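Local coordinates for protein aminotransferase, class I and II (PDB 5Z0Q) that binds pyridoxal-5'-phosphate and belongs to the class I and II aminotransferase family of dimeric proteins with a large, PLP-holding sheet domain, at residues A[151-156]-A[180-185]; A[192-197]-A[229-234]; A[199-204]-A[219-224]. One frame throughout, in Å; residues are numbered along the deposited sequence.

Overall arrangement
The three contacts lie in the large PLP-binding domain, around its mixed, largely parallel sheet; interaction 1 closes before the other two begin. In it, residues 151-156, beginning in an outermost strand, meet residues 180-185, closing a loop that contains strand 166-172. The chain then runs along helix 184-197, whose last turns meet Arg-231, just ahead of strand 232-236, in interaction 2. Within that second loop lies interaction 3, where strand 200-204 packs on the 219-224 turn. Strands 200-204 and 232-236 are sheet neighbours, which brings interactions 2 and 3 close together. A salt bridge from Asp-156 to Arg-196 links interactions 1 and 2, and strand 200-204 of interaction 3 ends at Asp-204, beside the pyridoxal-5'-phosphate.

Interaction 1 of 3, residues A[151-156]-A[180-185]; sequences WVLDLD and TVYRRK
Thr-180 and Trp-151 are joined side chain to backbone where the edge strand 151-152 of the large-domain sheet, in the fold type I architecture of PLP-dependent proteins, faces the loop leading into helix 184-197. The hydroxyl OG1 of Thr-180 donates to the backbone O of Trp-151 at 2.9 Å. It arrives in the carbonyl plane on a lone pair, with a C=O...OG1 angle of 126°, so it sits to one side of the oxygen and not straight ahead of it. With OG1 placed opposite the carbonyl carbon of its own residue (chi1 -63°), the hydroxyl also comes within 3.6 Å of Trp-151 CB, while the methyl CG2 of Thr-180 lies 3.4 Å from the same Trp-151 O. The indole itself leads away from Thr-180 and meets Trp-329 edge-to-face. Two residues further along each segment, Tyr-182 reaches toward Leu-153. Its CB sets off alongside the other segment, but the ring end comes nearer, and the phenol meets the base of the leucine, not its branches. Leu-153 CG stands opposite its backbone N (chi1 177°), which takes the branches past this meeting point; the side chain also packs on Ala-121 and Leu-144 of the sheet. In the second shell, Asn-173 OD1 accepts the backbone N-H of Tyr-182, and Glu-186 takes that of Arg-183, the N-cap of the helix. In the apolar contact, Leu-153 CB lies obliquely to the phenol ring, 3.9 Å from Tyr-182 OH and 4.1 Å from Tyr-182 CE1.

Interaction 2 of 3, residues A[192-197]-A[229-234]; sequences RFAQRH and AQRSIT
Ala-194 and Arg-231 bring the two backbones nearest, their CA atoms 9.0 Å apart, so the long arginine side chain has to bridge from the approach to strand 232-236 to the last turns of helix 184-197. The helix connects the parallel neighbours 166-172 and 200-204 in a beta-alpha-beta crossover. Arg-231 leaves its backbone with CG between the backbone N and the carbonyl carbon (chi1 74°), then bends at chi3, which lays the guanidinium beside the helix. Gln-195 comes down on it from one face: its extended chain crosses the arginine at about a right angle, and the amide and guanidinium planes are 68° apart, so they are not stacked. Gln-195 CA lies over the same face, 3.9 Å from Arg-231 NH2, which Ala-194 O approaches obliquely at 3.6 Å. Toward the root of the group, Arg-231 NE lies 4.3 Å from Ala-194 CB. The charge is met by a salt bridge from Arg-231 NH1 to Asp-227, which also receives a weak hydrogen bond from Gln-195 NE2; Leu-199 O takes another weak one from Arg-231 NE. The methylene Gln-195 CG rides over the middle of the guanidinium, 4.2 Å from Arg-231 CZ.

Interaction 3 of 3, residues A[199-204]-A[219-224]; sequences LLVCSD and IPFASL. With PLP (pyridoxal-5'-phosphate), chain M.
Phe-221, in a short 3-10 turn, points its side chain at strand 200-204, meeting Ser-203 first and Val-201 at its far end. Its CB lies 4.1 Å from Ser-203 OG, a hydroxyl hydrogen-bonded to Glu-205 OE1; the same carboxylate oxygen takes the N-H of Phe-221, probably helping to hold the turn against the strand. With CG opposite the backbone N (chi1 -178°), the ring is carried along the strand to Val-201, whose side chain approaches from the opposite direction. Ring atom CD2 is 3.8 Å from Val-201 CG1. One step outward, Phe-221 CE2 packs at 3.6 Å on Val-201 CG2, and the tip atom CZ rests against that methyl too. Val-201 CG1 instead stands over the ring face, 3.9 Å from the centroid of Phe-221 and 18° off its normal, a CH-pi contact. Leu-191 of helix 184-197 also touches the Phe-221 side chain, which thus joins turn, strand and helix in a buried apolar layer. At the end of this strand, Asp-204 OD2 lies 3.0 Å from PLP N1: an aspartate facing the pyridine nitrogen from a strand end of the large-domain sheet is a hallmark of the fold type I PLP site.

Interaction 1 of 3, residues A[151-156]-A[180-185]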
loop_
_atom_site.group_PDB
_atom_site.type_symbol
_atom_site.label_atom_id
_atom_site.label_comp_id
_atom_site.label_asym_id
_atom_site.label_seq_id
_atom_site.Cartn_x
_atom_site.Cartn_y
_atom_site.Cartn_z
ATOM N N TRP A 151 4.840 -1.159 33.697
ATOM C CA TRP A 151 3.542 -1.662 33.258
ATOM C C TRP A 151 3.716 -3.103 32.794
ATOM O O TRP A 151 4.297 -3.355 31.732
ATOM C CB TRP A 151 2.968 -0.787 32.149
ATOM C CG TRP A 151 2.499 0.547 32.632
ATOM C CD1 TRP A 151 3.089 1.755 32.410
ATOM C CD2 TRP A 151 1.339 0.808 33.433
ATOM N NE1 TRP A 151 2.365 2.754 33.016
ATOM C CE2 TRP A 151 1.287 2.198 33.652
ATOM C CE3 TRP A 151 0.340 -0.001 33.985
ATOM C CZ2 TRP A 151 0.275 2.800 34.398
ATOM C CZ3 TRP A 151 -0.665 0.598 34.725
ATOM C CH2 TRP A 151 -0.690 1.984 34.925
ATOM N N VAL A 152 3.216 -4.045 33.586
ATOM C CA VAL A 152 3.366 -5.464 33.300
ATOM C C VAL A 152 2.016 -6.041 32.891
ATOM O O VAL A 152 0.950 -5.494 33.195
ATOM C CB VAL A 152 3.951 -6.234 34.503
ATOM C CG1 VAL A 152 5.321 -5.682 34.869
ATOM C CG2 VAL A 152 3.008 -6.158 35.692
ATOM N N LEU A 153 2.072 -7.167 32.186
ATOM C CA LEU A 153 0.889 -7.874 31.716
ATOM C C LEU A 153 0.780 -9.212 32.434
ATOM O O LEU A 153 1.747 -9.980 32.475
ATOM C CB LEU A 153 0.945 -8.087 30.202
ATOM C CG LEU A 153 -0.207 -8.886 29.590
ATOM C CD1 LEU A 153 -1.542 -8.213 29.871
ATOM C CD2 LEU A 153 0.005 -9.061 28.095
ATOM N N ASP A 154 -0.395 -9.487 32.994
ATOM C CA ASP A 154 -0.659 -10.713 33.745
ATOM C C ASP A 154 -1.851 -11.412 33.095
ATOM O O ASP A 154 -2.971 -11.369 33.608
ATOM C CB ASP A 154 -0.918 -10.396 35.228
ATOM C CG ASP A 154 -0.869 -11.629 36.108
ATOM O OD1 ASP A 154 -0.545 -12.718 35.592
ATOM O OD2 ASP A 154 -1.153 -11.505 37.318
ATOM N N LEU A 155 -1.600 -12.057 31.952
ATOM C CA LEU A 155 -2.667 -12.767 31.251
ATOM C C LEU A 155 -3.193 -13.943 32.065
ATOM O O LEU A 155 -4.358 -14.328 31.911
ATOM C CB LEU A 155 -2.170 -13.250 29.888
ATOM C CG LEU A 155 -1.932 -12.189 28.811
ATOM C CD1 LEU A 155 -1.141 -12.773 27.650
ATOM C CD2 LEU A 155 -3.256 -11.614 28.324
ATOM N N ASP A 156 -2.358 -14.519 32.932
ATOM C CA ASP A 156 -2.784 -15.675 33.713
ATOM C C ASP A 156 -3.843 -15.301 34.741
ATOM O O ASP A 156 -4.648 -16.151 35.137
ATOM C CB ASP A 156 -1.577 -16.313 34.399
ATOM C CG ASP A 156 -0.391 -16.467 33.465
ATOM O OD1 ASP A 156 0.245 -15.440 33.142
ATOM O OD2 ASP A 156 -0.099 -17.609 33.050
ATOM N N THR A 180 7.008 -0.551 27.690
ATOM C CA THR A 180 7.610 -1.635 28.450
ATOM C C THR A 180 8.333 -2.604 27.525
ATOM O O THR A 180 7.778 -3.046 26.513
ATOM C CB THR A 180 6.541 -2.378 29.251
ATOM O OG1 THR A 180 5.947 -1.484 30.200
ATOM C CG2 THR A 180 7.152 -3.562 29.987
ATOM N N VAL A 181 9.574 -2.928 27.872
ATOM C CA VAL A 181 10.345 -3.970 27.205
ATOM C C VAL A 181 10.193 -5.240 28.032
ATOM O O VAL A 181 10.741 -5.343 29.136
ATOM C CB VAL A 181 11.819 -3.575 27.052
ATOM C CG1 VAL A 181 12.622 -4.737 26.484
ATOM C CG2 VAL A 181 11.950 -2.344 26.169
ATOM N N TYR A 182 9.448 -6.209 27.508
ATOM C CA TYR A 182 9.163 -7.420 28.266
ATOM C C TYR A 182 10.416 -8.272 28.422
ATOM O O TYR A 182 11.172 -8.478 27.468
ATOM C CB TYR A 182 8.055 -8.225 27.589
ATOM C CG TYR A 182 6.699 -7.563 27.665
ATOM C CD1 TYR A 182 5.919 -7.666 28.809
ATOM C CD2 TYR A 182 6.200 -6.831 26.596
ATOM C CE1 TYR A 182 4.680 -7.060 28.887
ATOM C CE2 TYR A 182 4.961 -6.222 26.664
ATOM C CZ TYR A 182 4.206 -6.340 27.812
ATOM O OH TYR A 182 2.973 -5.733 27.883
ATOM N N ARG A 183 10.631 -8.768 29.639
ATOM C CA ARG A 183 11.782 -9.603 29.944
ATOM C C ARG A 183 11.537 -11.033 29.465
ATOM O O ARG A 183 10.457 -11.383 28.982
ATOM C CB ARG A 183 12.083 -9.568 31.441
ATOM C CG ARG A 183 12.445 -8.190 31.978
ATOM C CD ARG A 183 13.741 -7.673 31.376
ATOM N NE ARG A 183 14.169 -6.428 32.009
ATOM C CZ ARG A 183 13.788 -5.218 31.614
ATOM N NH1 ARG A 183 12.970 -5.083 30.580
ATOM N NH2 ARG A 183 14.226 -4.140 32.252
ATOM N N ARG A 184 12.561 -11.877 29.613
ATOM C CA ARG A 184 12.464 -13.245 29.113
ATOM C C ARG A 184 11.479 -14.071 29.932
ATOM O O ARG A 184 10.742 -14.894 29.378
ATOM C CB ARG A 184 13.843 -13.901 29.105
ATOM C CG ARG A 184 13.899 -15.187 28.302
ATOM C CD ARG A 184 15.329 -15.626 28.035
ATOM N NE ARG A 184 15.367 -16.750 27.104
ATOM C CZ ARG A 184 15.478 -16.624 25.786
ATOM N NH1 ARG A 184 15.569 -15.420 25.238
ATOM N NH2 ARG A 184 15.498 -17.702 25.014
ATOM N N LYS A 185 11.453 -13.867 31.253
ATOM C CA LYS A 185 10.509 -14.599 32.092
ATOM C C LYS A 185 9.071 -14.194 31.800
ATOM O O LYS A 185 8.162 -15.026 31.888
ATOM C CB LYS A 185 10.833 -14.375 33.570
ATOM C CG LYS A 185 12.184 -14.927 34.007
ATOM C CD LYS A 185 12.135 -16.432 34.222
ATOM C CE LYS A 185 11.297 -16.790 35.440
ATOM N NZ LYS A 185 11.359 -18.245 35.752
#

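Interaction 2 of 3, residues A[192-197]-A[229-234]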
loop_
_atom_site.group_PDB
_atom_site.type_symbol
_atom_site.label_atom_id
_atom_site.label_comp_id
_atom_site.label_asym_id
_atom_site.label_seq_id
_atom_site.Cartn_x
_atom_site.Cartn_y
_atom_site.Cartn_z
ATOM N N ARG A 192 3.395 -19.606 27.699
ATOM C CA ARG A 192 2.667 -20.669 28.382
ATOM C C ARG A 192 1.169 -20.397 28.398
ATOM O O ARG A 192 0.366 -21.337 28.372
ATOM C CB ARG A 192 3.201 -20.848 29.805
ATOM C CG ARG A 192 4.565 -21.523 29.860
ATOM C CD ARG A 192 5.021 -21.800 31.287
ATOM N NE ARG A 192 6.021 -20.838 31.748
ATOM C CZ ARG A 192 5.801 -19.916 32.680
ATOM N NH1 ARG A 192 4.614 -19.831 33.267
ATOM N NH2 ARG A 192 6.772 -19.083 33.032
ATOM N N PHE A 193 0.773 -19.122 28.431
ATOM C CA PHE A 193 -0.643 -18.789 28.334
ATOM C C PHE A 193 -1.195 -19.135 26.957
ATOM O O PHE A 193 -2.330 -19.611 26.838
ATOM C CB PHE A 193 -0.856 -17.307 28.641
ATOM C CG PHE A 193 -2.274 -16.843 28.458
ATOM C CD1 PHE A 193 -3.226 -17.077 29.435
ATOM C CD2 PHE A 193 -2.652 -16.163 27.311
ATOM C CE1 PHE A 193 -4.529 -16.648 29.271
ATOM C CE2 PHE A 193 -3.955 -15.731 27.142
ATOM C CZ PHE A 193 -4.894 -15.974 28.124
ATOM N N ALA A 194 -0.405 -18.904 25.906
ATOM C CA ALA A 194 -0.855 -19.232 24.559
ATOM C C ALA A 194 -0.972 -20.738 24.364
ATOM O O ALA A 194 -1.892 -21.212 23.690
ATOM C CB ALA A 194 0.095 -18.627 23.525
ATOM N N GLN A 195 -0.052 -21.508 24.951
ATOM C CA GLN A 195 -0.087 -22.958 24.786
ATOM C C GLN A 195 -1.232 -23.582 25.576
ATOM O O GLN A 195 -1.926 -24.473 25.074
ATOM C CB GLN A 195 1.249 -23.565 25.213
ATOM C CG GLN A 195 2.437 -23.091 24.395
ATOM C CD GLN A 195 3.761 -23.485 25.017
ATOM O OE1 GLN A 195 3.804 -23.998 26.135
ATOM N NE2 GLN A 195 4.850 -23.248 24.295
ATOM N N ARG A 196 -1.439 -23.127 26.814
ATOM C CA ARG A 196 -2.503 -23.680 27.646
ATOM C C ARG A 196 -3.874 -23.491 27.007
ATOM O O ARG A 196 -4.772 -24.318 27.205
ATOM C CB ARG A 196 -2.457 -23.040 29.034
ATOM C CG ARG A 196 -3.614 -23.406 29.952
ATOM C CD ARG A 196 -3.367 -22.953 31.389
ATOM N NE ARG A 196 -3.057 -21.528 31.490
ATOM C CZ ARG A 196 -1.833 -21.036 31.657
ATOM N NH1 ARG A 196 -0.792 -21.855 31.741
ATOM N NH2 ARG A 196 -1.647 -19.726 31.737
ATOM N N HIS A 197 -4.051 -22.425 26.229
ATOM C CA HIS A 197 -5.304 -22.169 25.535
ATOM C C HIS A 197 -5.208 -22.396 24.034
ATOM O O HIS A 197 -6.200 -22.185 23.327
ATOM C CB HIS A 197 -5.778 -20.738 25.817
ATOM C CG HIS A 197 -6.064 -20.475 27.262
ATOM N ND1 HIS A 197 -7.278 -20.768 27.846
ATOM C CD2 HIS A 197 -5.290 -19.955 28.245
ATOM C CE1 HIS A 197 -7.240 -20.437 29.124
ATOM N NE2 HIS A 197 -6.045 -19.941 29.391
ATOM N N ALA A 229 7.545 -20.295 17.479
ATOM C CA ALA A 229 7.755 -19.894 16.093
ATOM C C ALA A 229 6.666 -20.451 15.183
ATOM O O ALA A 229 6.208 -19.764 14.263
ATOM C CB ALA A 229 9.136 -20.345 15.621
ATOM N N GLN A 230 6.233 -21.688 15.426
ATOM C CA GLN A 230 5.238 -22.335 14.580
ATOM C C GLN A 230 3.809 -21.920 14.905
ATOM O O GLN A 230 2.879 -22.414 14.259
ATOM C CB GLN A 230 5.368 -23.857 14.686
ATOM C CG GLN A 230 6.671 -24.407 14.129
ATOM C CD GLN A 230 6.822 -24.149 12.642
ATOM O OE1 GLN A 230 5.843 -24.171 11.895
ATOM N NE2 GLN A 230 8.051 -23.895 12.205
ATOM N N ARG A 231 3.607 -21.028 15.876
ATOM C CA ARG A 231 2.267 -20.606 16.263
ATOM C C ARG A 231 2.092 -19.092 16.215
ATOM O O ARG A 231 1.054 -18.588 16.662
ATOM C CB ARG A 231 1.932 -21.120 17.670
ATOM C CG ARG A 231 2.649 -20.370 18.786
ATOM C CD ARG A 231 2.613 -21.122 20.113
ATOM N NE ARG A 231 1.263 -21.511 20.509
ATOM C CZ ARG A 231 0.837 -22.769 20.574
ATOM N NH1 ARG A 231 1.658 -23.765 20.278
ATOM N NH2 ARG A 231 -0.409 -23.031 20.944
ATOM N N SER A 232 3.063 -18.354 15.680
ATOM C CA SER A 232 3.070 -16.903 15.782
ATOM C C SER A 232 3.392 -16.260 14.440
ATOM O O SER A 232 3.825 -16.914 13.489
ATOM C CB SER A 232 4.081 -16.424 16.832
ATOM O OG SER A 232 5.408 -16.630 16.381
ATOM N N ILE A 233 3.167 -14.948 14.388
ATOM C CA ILE A 233 3.580 -14.096 13.280
ATOM C C ILE A 233 4.245 -12.862 13.875
ATOM O O ILE A 233 3.721 -12.267 14.822
ATOM C CB ILE A 233 2.394 -13.703 12.377
ATOM C CG1 ILE A 233 2.819 -12.634 11.367
ATOM C CG2 ILE A 233 1.206 -13.233 13.209
ATOM C CD1 ILE A 233 1.683 -12.094 10.531
ATOM N N THR A 234 5.400 -12.489 13.332
ATOM C CA THR A 234 6.211 -11.401 13.865
ATOM C C THR A 234 6.192 -10.232 12.888
ATOM O O THR A 234 6.530 -10.398 11.710
ATOM C CB THR A 234 7.644 -11.873 14.116
ATOM O OG1 THR A 234 7.618 -13.095 14.862
ATOM C CG2 THR A 234 8.424 -10.825 14.896
#

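Interaction 3 of 3, residues A[199-204]-A[219-224]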
loop_
_atom_site.group_PDB
_atom_site.type_symbol
_atom_site.label_atom_id
_atom_site.label_comp_id
_atom_site.label_asym_id
_atom_site.label_seq_id
_atom_site.Cartn_x
_atom_site.Cartn_y
_atom_site.Cartn_z
ATOM N N LEU A 199 -3.519 -20.803 21.429
ATOM C CA LEU A 199 -3.786 -19.553 20.739
ATOM C C LEU A 199 -2.689 -19.261 19.724
ATOM O O LEU A 199 -1.541 -19.688 19.883
ATOM C CB LEU A 199 -3.882 -18.387 21.727
ATOM C CG LEU A 199 -4.900 -18.484 22.861
ATOM C CD1 LEU A 199 -4.850 -17.232 23.722
ATOM C CD2 LEU A 199 -6.294 -18.703 22.308
ATOM N N LEU A 200 -3.056 -18.529 18.680
ATOM C CA LEU A 200 -2.084 -17.960 17.760
ATOM C C LEU A 200 -1.653 -16.588 18.265
ATOM O O LEU A 200 -2.439 -15.854 18.871
ATOM C CB LEU A 200 -2.670 -17.854 16.352
ATOM C CG LEU A 200 -3.023 -19.190 15.695
ATOM C CD1 LEU A 200 -3.772 -18.974 14.390
ATOM C CD2 LEU A 200 -1.766 -20.016 15.466
ATOM N N VAL A 201 -0.391 -16.251 18.024
ATOM C CA VAL A 201 0.212 -15.040 18.565
ATOM C C VAL A 201 0.589 -14.115 17.418
ATOM O O VAL A 201 1.147 -14.556 16.409
ATOM C CB VAL A 201 1.444 -15.362 19.435
ATOM C CG1 VAL A 201 2.008 -14.091 20.048
ATOM C CG2 VAL A 201 1.077 -16.365 20.514
ATOM N N CYS A 202 0.272 -12.832 17.572
ATOM C CA CYS A 202 0.674 -11.791 16.627
ATOM C C CYS A 202 1.477 -10.760 17.412
ATOM O O CYS A 202 0.906 -9.919 18.113
ATOM C CB CYS A 202 -0.535 -11.164 15.941
ATOM S SG CYS A 202 -0.125 -9.907 14.707
ATOM N N SER A 203 2.800 -10.832 17.299
ATOM C CA SER A 203 3.707 -9.987 18.065
ATOM C C SER A 203 4.109 -8.781 17.223
ATOM O O SER A 203 4.748 -8.933 16.177
ATOM C CB SER A 203 4.941 -10.777 18.501
ATOM O OG SER A 203 5.801 -9.987 19.305
ATOM N N ASP A 204 3.733 -7.590 17.683
ATOM C CA ASP A 204 4.099 -6.342 17.021
ATOM C C ASP A 204 5.400 -5.846 17.637
ATOM O O ASP A 204 5.422 -5.406 18.791
ATOM C CB ASP A 204 2.985 -5.308 17.166
ATOM C CG ASP A 204 3.168 -4.109 16.248
ATOM O OD1 ASP A 204 4.320 -3.685 16.025
ATOM O OD2 ASP A 204 2.149 -3.588 15.746
ATOM N N ILE A 219 13.736 -9.417 22.914
ATOM C CA ILE A 219 13.633 -10.845 22.631
ATOM C C ILE A 219 12.420 -11.090 21.744
ATOM O O ILE A 219 11.284 -10.849 22.176
ATOM C CB ILE A 219 13.543 -11.667 23.927
ATOM C CG1 ILE A 219 14.834 -11.526 24.732
ATOM C CG2 ILE A 219 13.260 -13.126 23.615
ATOM C CD1 ILE A 219 14.825 -12.277 26.036
ATOM N N PRO A 220 12.605 -11.544 20.505
ATOM C CA PRO A 220 11.446 -11.903 19.678
ATOM C C PRO A 220 10.666 -13.053 20.301
ATOM O O PRO A 220 11.242 -13.983 20.869
ATOM C CB PRO A 220 12.075 -12.306 18.340
ATOM C CG PRO A 220 13.419 -11.649 18.337
ATOM C CD PRO A 220 13.870 -11.658 19.762
ATOM N N PHE A 221 9.339 -12.977 20.188
ATOM C CA PHE A 221 8.491 -14.012 20.771
ATOM C C PHE A 221 8.767 -15.371 20.140
ATOM O O PHE A 221 8.858 -16.385 20.843
ATOM C CB PHE A 221 7.018 -13.635 20.612
ATOM C CG PHE A 221 6.067 -14.621 21.231
ATOM C CD1 PHE A 221 5.731 -14.531 22.571
ATOM C CD2 PHE A 221 5.505 -15.636 20.472
ATOM C CE1 PHE A 221 4.856 -15.437 23.147
ATOM C CE2 PHE A 221 4.629 -16.545 21.041
ATOM C CZ PHE A 221 4.304 -16.444 22.379
ATOM N N ALA A 222 8.916 -15.410 18.818
ATOM C CA ALA A 222 9.132 -16.666 18.112
ATOM C C ALA A 222 10.524 -17.246 18.328
ATOM O O ALA A 222 10.800 -18.339 17.821
ATOM C CB ALA A 222 8.877 -16.469 16.617
ATOM N N SER A 223 11.401 -16.557 19.056
ATOM C CA SER A 223 12.735 -17.069 19.342
ATOM C C SER A 223 12.816 -17.814 20.667
ATOM O O SER A 223 13.870 -18.383 20.974
ATOM C CB SER A 223 13.753 -15.922 19.339
ATOM O OG SER A 223 13.447 -14.962 20.336
ATOM N N LEU A 224 11.739 -17.821 21.456
ATOM C CA LEU A 224 11.748 -18.543 22.726
ATOM C C LEU A 224 11.922 -20.039 22.500
ATOM O O LEU A 224 12.771 -20.681 23.129
ATOM C CB LEU A 224 10.457 -18.263 23.494
ATOM C CG LEU A 224 10.199 -16.806 23.878
ATOM C CD1 LEU A 224 8.819 -16.653 24.499
ATOM C CD2 LEU A 224 11.277 -16.312 24.826
HETATM N N1 PLP M . 2.672 -0.697 15.400
HETATM C C2 PLP M . 2.806 0.084 16.532
HETATM C C2A PLP M . 2.672 -0.537 17.892
HETATM C C3 PLP M . 3.070 1.443 16.413
HETATM O O3 PLP M . 3.203 2.217 17.535
HETATM C C4 PLP M . 3.196 2.017 15.152
HETATM C C4A PLP M . 3.652 3.440 15.018
HETATM C C5 PLP M . 3.057 1.227 14.017
HETATM C C6 PLP M . 2.796 -0.132 14.146
HETATM C C5A PLP M . 3.197 1.861 12.651
HETATM O O4P PLP M . 2.538 1.096 11.667
HETATM P P PLP M . 2.313 1.720 10.200
HETATM O O1P PLP M . 1.713 3.100 10.328
HETATM O O2P PLP M . 1.381 0.837 9.402
HETATM O O3P PLP M . 3.652 1.807 9.507
#